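Lipase (Rhizopus chinensis, PDB 6A0W) probably hydrolyses the ester bonds of triacylglycerols as a secreted fungal lipase of the class 3 family, with an alpha/beta-hydrolase fold. Local coordinates at residues N46-A51 with T286-N291. Sequence-based numbering, arbitrary orientation.
With SO4 (sulfate ion), chain C.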
# COMPACT_ATOMS: atom_id res chain seq x y z
N ASN A 46 8.15 8.25 -5.60
CA ASN A 46 9.22 8.20 -4.59
C ASN A 46 8.86 7.23 -3.42
O ASN A 46 9.66 6.38 -3.02
CB ASN A 46 9.56 9.61 -4.13
CG ASN A 46 10.50 10.36 -5.13
OD1 ASN A 46 11.48 10.95 -4.71
ND2 ASN A 46 10.24 10.26 -6.45
N TYR A 47 7.61 7.27 -3.00
CA TYR A 47 7.09 6.37 -1.98
C TYR A 47 6.83 4.94 -2.48
O TYR A 47 6.95 3.99 -1.70
CB TYR A 47 5.83 7.00 -1.34
CG TYR A 47 6.12 8.34 -0.67
CD1 TYR A 47 7.33 8.56 -0.00
CD2 TYR A 47 5.19 9.37 -0.67
CE1 TYR A 47 7.61 9.76 0.61
CE2 TYR A 47 5.45 10.57 -0.04
CZ TYR A 47 6.63 10.74 0.64
OH TYR A 47 6.95 11.94 1.17
N ALA A 48 6.56 4.78 -3.78
CA ALA A 48 6.58 3.47 -4.41
C ALA A 48 7.97 2.85 -4.39
O ALA A 48 8.14 1.64 -4.22
CB ALA A 48 6.06 3.53 -5.84
N GLY A 49 8.96 3.70 -4.57
CA GLY A 49 10.32 3.23 -4.52
C GLY A 49 10.67 2.76 -3.14
O GLY A 49 11.36 1.74 -3.01
N VAL A 50 10.29 3.54 -2.12
CA VAL A 50 10.56 3.11 -0.74
C VAL A 50 9.90 1.76 -0.41
O VAL A 50 10.51 0.82 0.09
CB VAL A 50 10.13 4.18 0.27
CG1 VAL A 50 10.42 3.72 1.70
CG2 VAL A 50 10.88 5.48 -0.00
N ALA A 51 8.68 1.61 -0.86
CA ALA A 51 8.00 0.37 -0.70
C ALA A 51 8.71 -0.79 -1.35
O ALA A 51 8.76 -1.91 -0.78
CB ALA A 51 6.60 0.47 -1.24
N THR A 286 5.27 -4.03 -11.33
CA THR A 286 5.99 -2.83 -11.75
C THR A 286 5.11 -1.60 -11.56
O THR A 286 3.94 -1.61 -11.94
CB THR A 286 6.38 -2.93 -13.26
OG1 THR A 286 6.92 -4.23 -13.51
CG2 THR A 286 7.47 -1.89 -13.60
N TYR A 287 5.63 -0.61 -10.84
CA TYR A 287 4.94 0.64 -10.59
C TYR A 287 5.94 1.74 -10.91
O TYR A 287 7.01 1.82 -10.28
CB TYR A 287 4.47 0.74 -9.11
CG TYR A 287 3.09 0.11 -8.91
CD1 TYR A 287 2.93 -1.26 -8.86
CD2 TYR A 287 1.96 0.89 -8.73
CE1 TYR A 287 1.68 -1.84 -8.70
CE2 TYR A 287 0.68 0.32 -8.59
CZ TYR A 287 0.55 -1.03 -8.56
OH TYR A 287 -0.70 -1.61 -8.55
N PHE A 288 5.58 2.58 -11.88
CA PHE A 288 6.39 3.71 -12.34
C PHE A 288 7.76 3.26 -12.82
O PHE A 288 8.76 3.85 -12.45
CB PHE A 288 6.57 4.75 -11.22
CG PHE A 288 5.28 5.30 -10.67
CD1 PHE A 288 4.49 6.15 -11.44
CD2 PHE A 288 4.89 5.01 -9.36
CE1 PHE A 288 3.34 6.71 -10.92
CE2 PHE A 288 3.73 5.57 -8.85
CZ PHE A 288 2.96 6.45 -9.62
N GLY A 289 7.80 2.11 -13.48
CA GLY A 289 9.06 1.45 -13.86
C GLY A 289 9.83 0.80 -12.74
O GLY A 289 10.91 0.29 -12.97
N ILE A 290 9.36 0.88 -11.50
CA ILE A 290 10.07 0.26 -10.35
C ILE A 290 9.55 -1.16 -10.10
O ILE A 290 8.35 -1.38 -9.95
CB ILE A 290 9.83 1.06 -9.05
CG1 ILE A 290 10.35 2.48 -9.20
CG2 ILE A 290 10.51 0.40 -7.84
CD1 ILE A 290 9.71 3.46 -8.21
N ASN A 291 10.46 -2.12 -10.09
CA ASN A 291 10.12 -3.51 -9.79
C ASN A 291 9.70 -3.65 -8.32
O ASN A 291 10.43 -3.21 -7.41
CB ASN A 291 11.30 -4.44 -10.00
CG ASN A 291 11.00 -5.84 -9.47
OD1 ASN A 291 11.49 -6.20 -8.39
ND2 ASN A 291 10.04 -6.54 -10.09
S SO4 C . 4.94 1.65 -15.51
O1 SO4 C . 5.89 0.68 -14.95
O2 SO4 C . 4.16 0.96 -16.56
O3 SO4 C . 5.68 2.78 -16.09
O4 SO4 C . 4.06 2.14 -14.42
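Ile290 lays its terminal methyl CD1 on the backbone of helix 38-53 at Gly49, 3.7 Å from both Gly49 N and Gly49 CA. An extended chain, with CD1 anti to CA (chi2 158°), carries the methyl across to the helix. Beside it, Ala48 points its CB at the hairpin and meets the edge of the Phe288 ring, CB lying near the ring plane 4.0 Å from CD2; the same CB is 4.4 Å from Ile290 CD1. Phe288 and Ile290 also touch Thr45, extending the patch along the helix. The two apolar residues reach the helix from a type I' turn, Tyr287 to Ile290, which is closed by Ile290 N to Tyr287 O at 2.8 Å and has Phe288 and Gly289 at positive phi. Backbone N-H groups of Phe288 and Gly289 both bond a sulfate, probably from the crystallisation liquor and also held by His228 NE2. Tyr287 runs away from the helix to bond Asp231, the probable acid of a Ser172-His284-Asp231 triad. The side-chain contacts are apolar and one methyl also lies against helix backbone; small and mostly buried, the contact is consistent with cohesion through dispersion and burial of hydrocarbon from water, without directional bonds between helix and hairpin.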